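PDB 6FC6: nuclear fusion protein BIK1 from Saccharomyces cerevisiae, which is required for nuclear fusion, chromosome disjunction and nuclear segregation in mitosis, binds microtubules and, through the CAP-Gly domain present here, a Bim1 peptide. Local coordinates for residues A[27-30]-A[35-38]; A[57-62]-A[67-72]. All coordinates share one frame; numbering follows the deposited sequence.

Contact 1 (A[27-30]-A[35-38]); sequences VGPV and GMFA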
ATOM      1  N   VAL A  27       5.064   3.670  -1.508  1.00 19.87           N
ATOM      2  CA  VAL A  27       4.863   4.553  -0.402  1.00 19.87           C
ATOM      3  C   VAL A  27       4.937   5.986  -0.904  1.00 21.72           C
ATOM      4  O   VAL A  27       5.908   6.372  -1.488  1.00 23.02           O
ATOM      5  CB  VAL A  27       5.942   4.295   0.705  1.00 23.04           C
ATOM      6  CG1 VAL A  27       5.761   5.347   1.789  1.00 24.18           C
ATOM      7  CG2 VAL A  27       5.767   2.915   1.313  1.00 20.66           C
ATOM      8  N   GLY A  28       3.922   6.779  -0.651  1.00 23.42           N
ATOM      9  CA  GLY A  28       3.947   8.143  -1.106  1.00 25.25           C
ATOM     10  C   GLY A  28       2.614   8.786  -1.184  1.00 24.99           C
ATOM     11  O   GLY A  28       1.640   8.236  -0.756  1.00 24.03           O
ATOM     12  N   PRO A  29       2.563  10.011  -1.743  1.00 27.29           N
ATOM     13  CA  PRO A  29       1.311  10.676  -1.949  1.00 26.44           C
ATOM     14  C   PRO A  29       0.521  10.036  -3.128  1.00 24.80           C
ATOM     15  O   PRO A  29       1.114   9.341  -3.957  1.00 28.70           O
ATOM     16  CB  PRO A  29       1.745  12.081  -2.351  1.00 28.17           C
ATOM     17  CG  PRO A  29       3.104  11.904  -2.968  1.00 29.72           C
ATOM     18  CD  PRO A  29       3.688  10.673  -2.436  1.00 28.25           C
ATOM     19  N   VAL A  30      -0.758  10.323  -3.162  1.00 26.47           N
ATOM     20  CA  VAL A  30      -1.647   9.914  -4.232  1.00 29.83           C
ATOM     21  C   VAL A  30      -2.343  11.143  -4.714  1.00 33.60           C
ATOM     22  O   VAL A  30      -2.955  11.847  -3.903  1.00 32.55           O
ATOM     23  CB  VAL A  30      -2.647   8.829  -3.774  1.00 28.10           C
ATOM     24  CG1 VAL A  30      -3.599   8.492  -4.910  1.00 29.41           C
ATOM     25  CG2 VAL A  30      -1.859   7.579  -3.343  1.00 26.95           C
ATOM     26  N   GLY A  35      -2.237  13.453   2.303  1.00 32.22           N
ATOM     27  CA  GLY A  35      -1.344  12.635   3.168  1.00 32.84           C
ATOM     28  C   GLY A  35      -0.592  11.567   2.408  1.00 32.70           C
ATOM     29  O   GLY A  35      -0.654  11.496   1.189  1.00 31.64           O
ATOM     30  N   MET A  36       0.149  10.736   3.141  1.00 29.27           N
ATOM     31  CA  MET A  36       0.972   9.732   2.565  1.00 27.11           C
ATOM     32  C   MET A  36       0.225   8.417   2.641  1.00 24.46           C
ATOM     33  O   MET A  36      -0.588   8.220   3.492  1.00 23.45           O
ATOM     34  CB  MET A  36       2.341   9.631   3.277  1.00 31.35           C
ATOM     35  CG  MET A  36       3.210  10.899   3.176  1.00 32.90           C
ATOM     36  SD  MET A  36       3.599  11.244   1.459  1.00 37.47           S
ATOM     37  CE  MET A  36       4.636  12.712   1.372  1.00 50.00           C
ATOM     38  N   PHE A  37       0.514   7.527   1.702  1.00 23.07           N
ATOM     39  CA  PHE A  37      -0.199   6.261   1.565  1.00 21.95           C
ATOM     40  C   PHE A  37       0.768   5.113   1.379  1.00 21.88           C
ATOM     41  O   PHE A  37       1.825   5.248   0.795  1.00 19.47           O
ATOM     42  CB  PHE A  37      -1.185   6.271   0.407  1.00 23.32           C
ATOM     43  CG  PHE A  37      -2.364   7.163   0.645  1.00 23.69           C
ATOM     44  CD1 PHE A  37      -2.264   8.517   0.379  1.00 26.44           C
ATOM     45  CD2 PHE A  37      -3.520   6.682   1.195  1.00 25.75           C
ATOM     46  CE1 PHE A  37      -3.370   9.345   0.666  1.00 26.66           C
ATOM     47  CE2 PHE A  37      -4.600   7.492   1.466  1.00 27.10           C
ATOM     48  CZ  PHE A  37      -4.489   8.839   1.239  1.00 25.78           C
ATOM     49  N   ALA A  38       0.359   3.941   1.861  1.00 20.06           N
ATOM     50  CA  ALA A  38       1.040   2.713   1.491  1.00 20.50           C
ATOM     51  C   ALA A  38       0.167   2.069   0.432  1.00 21.15           C
ATOM     52  O   ALA A  38      -1.030   1.914   0.648  1.00 23.60           O
ATOM     53  CB  ALA A  38       1.139   1.819   2.688  1.00 21.05           C
TER
HETATM   54  O   HOH W   1      -1.726  12.291  -1.144  1.00 26.46           O
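G28 and F37 face each other as a hydrogen-bonded antiparallel pair toward the loop end of the hairpin of strands 20-28 and 37-41. G28 N donates to F37 O (3.0 Å) almost straight, at 163° at the hydrogen and in the carbonyl plane. The return bond, F37 N to G28 O at 2.8 Å, is more bent, its donor 38° out of the carbonyl plane. F37 buries more surface here than any other residue. Its CB lies 3.6 Å from G28 O, which stays near the ring plane at the edge. With chi1 of -70° setting CG beside the backbone N, the F37 side chain crosses that of V30 at about a right angle, V30 CG2 coming obliquely to F37 CD1 at 3.9 Å. Further out, CE1 has water 1 in the ring plane, 3.8 Å away. Q71 and F69 of strand 67-71 also touch this side chain. The G28-F37 pair is the last before the hairpin loop in this CAP-Gly domain, of the SH3-like clan, and F37 and V30 border the bound Bim1 peptide: one of its aromatic side chains meets the F37 ring edge-to-face and packs on V30. Past P29 and M36 the chains separate, and water 1 bridges them: it accepts from V30 N at 3.0 Å and is hydrogen-bonded to G35 O at 2.7 Å, though other acceptors lie nearby. M36, bent at its second torsion, folds back alongside P29 so that SD sits 3.6 Å from P29 N. G28 has backbone angles that call for glycine, with the P29 ring directly behind it.

Contact 2 (A[57-62]-A[67-72]); sequences KYFQTE and GLFIQL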
ATOM      1  N   LYS A  57      -0.404   4.780 -13.006  1.00 22.31           N
ATOM      2  CA  LYS A  57       0.060   3.564 -12.338  1.00 26.50           C
ATOM      3  C   LYS A  57       0.942   3.916 -11.160  1.00 22.89           C
ATOM      4  O   LYS A  57       1.953   4.616 -11.358  1.00 22.90           O
ATOM      5  CB  LYS A  57       0.857   2.718 -13.301  1.00 29.27           C
ATOM      6  CG  LYS A  57       0.042   2.275 -14.481  1.00 38.05           C
ATOM      7  CD  LYS A  57       0.461   0.931 -15.033  1.00 46.27           C
ATOM      8  CE  LYS A  57       1.711   1.018 -15.840  1.00 52.15           C
ATOM      9  NZ  LYS A  57       1.910  -0.351 -16.428  1.00 57.49           N
ATOM     10  N   TYR A  58       0.571   3.451  -9.976  1.00 19.26           N
ATOM     11  CA  TYR A  58       1.395   3.551  -8.794  1.00 19.36           C
ATOM     12  C   TYR A  58       2.202   2.289  -8.543  1.00 20.66           C
ATOM     13  O   TYR A  58       3.362   2.352  -8.126  1.00 20.12           O
ATOM     14  CB  TYR A  58       0.510   3.914  -7.597  1.00 20.51           C
ATOM     15  CG  TYR A  58      -0.023   5.333  -7.673  1.00 20.73           C
ATOM     16  CD1 TYR A  58      -1.131   5.658  -8.409  1.00 19.75           C
ATOM     17  CD2 TYR A  58       0.628   6.365  -7.009  1.00 25.09           C
ATOM     18  CE1 TYR A  58      -1.571   6.957  -8.506  1.00 19.35           C
ATOM     19  CE2 TYR A  58       0.215   7.678  -7.129  1.00 23.96           C
ATOM     20  CZ  TYR A  58      -0.898   7.967  -7.859  1.00 22.46           C
ATOM     21  OH  TYR A  58      -1.353   9.274  -7.934  1.00 21.33           O
ATOM     22  N   PHE A  59       1.572   1.134  -8.735  1.00 18.79           N
ATOM     23  CA  PHE A  59       2.250  -0.137  -8.593  1.00 20.18           C
ATOM     24  C   PHE A  59       1.509  -1.254  -9.329  1.00 19.61           C
ATOM     25  O   PHE A  59       0.426  -1.083  -9.810  1.00 21.27           O
ATOM     26  CB  PHE A  59       2.372  -0.517  -7.119  1.00 18.22           C
ATOM     27  CG  PHE A  59       1.030  -0.601  -6.393  1.00 18.28           C
ATOM     28  CD1 PHE A  59       0.480   0.515  -5.810  1.00 17.77           C
ATOM     29  CD2 PHE A  59       0.468  -1.801  -6.146  1.00 20.50           C
ATOM     30  CE1 PHE A  59      -0.667   0.460  -5.087  1.00 20.48           C
ATOM     31  CE2 PHE A  59      -0.707  -1.889  -5.419  1.00 19.52           C
ATOM     32  CZ  PHE A  59      -1.292  -0.756  -4.882  1.00 19.36           C
ATOM     33  N   GLN A  60       2.115  -2.401  -9.317  1.00 19.92           N
ATOM     34  CA  GLN A  60       1.581  -3.567  -9.983  1.00 26.25           C
ATOM     35  C   GLN A  60       0.845  -4.489  -8.971  1.00 22.26           C
ATOM     36  O   GLN A  60       1.342  -4.734  -7.865  1.00 20.95           O
ATOM     37  CB  GLN A  60       2.741  -4.359 -10.586  1.00 28.50           C
ATOM     38  CG  GLN A  60       2.284  -5.508 -11.448  1.00 34.55           C
ATOM     39  CD  GLN A  60       3.430  -6.138 -12.177  1.00 42.89           C
ATOM     40  OE1 GLN A  60       4.583  -6.009 -11.788  1.00 45.24           O
ATOM     41  NE2 GLN A  60       3.122  -6.803 -13.277  1.00 53.93           N
ATOM     42  N   THR A  61      -0.298  -4.990  -9.396  1.00 21.68           N
ATOM     43  CA  THR A  61      -1.033  -5.959  -8.539  1.00 22.53           C
ATOM     44  C   THR A  61      -1.139  -7.294  -9.311  1.00 21.27           C
ATOM     45  O   THR A  61      -1.190  -7.309 -10.558  1.00 20.06           O
ATOM     46  CB  THR A  61      -2.435  -5.468  -8.165  1.00 19.70           C
ATOM     47  OG1 THR A  61      -3.222  -5.401  -9.350  1.00 21.77           O
ATOM     48  CG2 THR A  61      -2.376  -4.158  -7.533  1.00 21.33           C
ATOM     49  N   GLU A  62      -1.227  -8.357  -8.566  1.00 19.93           N
ATOM     50  CA  GLU A  62      -1.396  -9.688  -9.124  1.00 23.04           C
ATOM     51  C   GLU A  62      -2.775  -9.868  -9.771  1.00 21.82           C
ATOM     52  O   GLU A  62      -2.891 -10.481 -10.810  1.00 21.91           O
ATOM     53  CB  GLU A  62      -1.200 -10.701  -7.984  1.00 29.66           C
ATOM     54  CG  GLU A  62      -0.797 -12.105  -8.437  1.00 46.97           C
ATOM     55  CD  GLU A  62       0.521 -12.068  -9.272  1.00 48.86           C
ATOM     56  OE1 GLU A  62       1.403 -11.236  -8.949  1.00 54.06           O
ATOM     57  OE2 GLU A  62       0.632 -12.767 -10.300  1.00 62.76           O
ATOM     58  N   GLY A  67      -5.190  -4.580  -5.219  1.00 18.01           N
ATOM     59  CA  GLY A  67      -4.428  -3.435  -4.734  1.00 18.46           C
ATOM     60  C   GLY A  67      -5.249  -2.560  -3.819  1.00 18.29           C
ATOM     61  O   GLY A  67      -6.481  -2.480  -3.964  1.00 17.93           O
ATOM     62  N   LEU A  68      -4.578  -1.949  -2.839  1.00 17.78           N
ATOM     63  CA  LEU A  68      -5.269  -1.031  -1.902  1.00 17.09           C
ATOM     64  C   LEU A  68      -4.321   0.084  -1.415  1.00 18.17           C
ATOM     65  O   LEU A  68      -3.134  -0.183  -1.153  1.00 19.16           O
ATOM     66  CB  LEU A  68      -5.730  -1.827  -0.703  1.00 18.68           C
ATOM     67  CG  LEU A  68      -6.601  -1.113   0.325  1.00 22.06           C
ATOM     68  CD1 LEU A  68      -7.985  -0.816  -0.304  1.00 25.84           C
ATOM     69  CD2 LEU A  68      -6.738  -1.966   1.570  1.00 22.86           C
ATOM     70  N   PHE A  69      -4.816   1.315  -1.380  1.00 19.00           N
ATOM     71  CA  PHE A  69      -4.094   2.442  -0.812  1.00 19.71           C
ATOM     72  C   PHE A  69      -4.552   2.580   0.622  1.00 20.61           C
ATOM     73  O   PHE A  69      -5.739   2.735   0.834  1.00 23.33           O
ATOM     74  CB  PHE A  69      -4.330   3.754  -1.538  1.00 19.90           C
ATOM     75  CG  PHE A  69      -3.730   3.783  -2.894  1.00 22.44           C
ATOM     76  CD1 PHE A  69      -2.344   3.946  -3.051  1.00 23.07           C
ATOM     77  CD2 PHE A  69      -4.513   3.623  -4.038  1.00 24.43           C
ATOM     78  CE1 PHE A  69      -1.753   3.945  -4.298  1.00 23.25           C
ATOM     79  CE2 PHE A  69      -3.915   3.604  -5.293  1.00 26.62           C
ATOM     80  CZ  PHE A  69      -2.522   3.781  -5.428  1.00 25.80           C
ATOM     81  N   ILE A  70      -3.636   2.563   1.589  1.00 21.34           N
ATOM     82  CA  ILE A  70      -3.967   2.711   3.003  1.00 22.61           C
ATOM     83  C   ILE A  70      -3.205   3.908   3.539  1.00 22.15           C
ATOM     84  O   ILE A  70      -2.041   4.051   3.223  1.00 20.61           O
ATOM     85  CB  ILE A  70      -3.530   1.514   3.806  1.00 26.11           C
ATOM     86  CG1 ILE A  70      -4.152   0.239   3.228  1.00 31.02           C
ATOM     87  CG2 ILE A  70      -3.980   1.695   5.293  1.00 30.57           C
ATOM     88  CD1 ILE A  70      -3.591  -1.047   3.826  1.00 31.24           C
ATOM     89  N   GLN A  71      -3.831   4.717   4.374  1.00 23.16           N
ATOM     90  CA  GLN A  71      -3.132   5.888   4.959  1.00 24.88           C
ATOM     91  C   GLN A  71      -1.928   5.397   5.699  1.00 21.16           C
ATOM     92  O   GLN A  71      -2.011   4.419   6.467  1.00 23.39           O
ATOM     93  CB  GLN A  71      -4.031   6.607   5.928  1.00 29.54           C
ATOM     94  CG  GLN A  71      -5.226   7.262   5.266  1.00 35.14           C
ATOM     95  CD  GLN A  71      -6.008   8.083   6.291  1.00 46.14           C
ATOM     96  OE1 GLN A  71      -6.016   7.770   7.476  1.00 57.69           O
ATOM     97  NE2 GLN A  71      -6.657   9.129   5.836  1.00 51.04           N
ATOM     98  N   LEU A  72      -0.785   5.949   5.357  1.00 20.20           N
ATOM     99  CA  LEU A  72       0.476   5.462   5.865  1.00 22.78           C
ATOM    100  C   LEU A  72       0.521   5.357   7.401  1.00 24.74           C
ATOM    101  O   LEU A  72       1.122   4.426   7.941  1.00 23.38           O
ATOM    102  CB  LEU A  72       1.607   6.307   5.347  1.00 24.41           C
ATOM    103  CG  LEU A  72       2.999   5.961   5.857  1.00 25.12           C
ATOM    104  CD1 LEU A  72       3.410   4.557   5.414  1.00 24.80           C
ATOM    105  CD2 LEU A  72       4.001   7.002   5.384  1.00 25.81           C
TER
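The F69 ring turns its edge to Y58 and a face to F59. With Y58 it forms a T-shaped pair, the F69 edge toward the Y58 face, with planes at 84° and ring centroids 5.3 Å apart; F69 CZ comes to 3.7 Å from Y58 CG, where the tyrosine ring leaves its own CB. F59 answers with its edge in an offset edge-to-face pair, planes at 76°, F59 CE1 lying 3.7 Å from F69 CE1. The rest of that edge meets the strand backbone: F59 CZ is 4.0 Å from L68 N, and F59 CE2 is 4.1 Å from G67 CA. A chi1 of 58° puts F59 CG between its backbone N and carbonyl carbon, bringing the ring edge-on to G67 and L68. With F59 cut back to an alanine, a gap would probably open beside G67 and the F69 ring would lose one of the rings packed on it. T61 CG2 comes onto G67 CA at 3.5 Å, an approach possible because glycine has no CB there, while T61 OG1 is hydrogen-bonded to Y63 O. Y58 OH is tied to D31 N, and Y26 meets the Y58 ring edge-to-face. Y58 and F59 bond through their backbones to G51, and G67 to K48 and N49, all in the GKNDG signature. F69 hydrogen-bonds through its backbone to the bound Bim1 peptide, and its ring meets the peptide backbone, so the F69 side of this aromatic cluster lines the peptide-binding groove characteristic of CAP-Gly domains.

Contact 1 closes before contact 2 opens along the chain, and their centres lie about 10 Å apart within the one CAP-Gly domain. Both reach the same four-stranded antiparallel sheet, in which 37-41 and 67-71 are neighbours: A38 N probably bonds I70 O (2.8 Å), and M36 O probably bonds L72 N (2.9 Å) where strand 67-71 gives way to helix 72-81. Side chains join as well, V30 CG2 packing on F69 CD1 at 3.7 Å. The hairpin of 27-30 and 35-38 and the loop 57-62 are thereby linked through strand 67-71, and the bound Bim1 peptide draws on residues of both contacts.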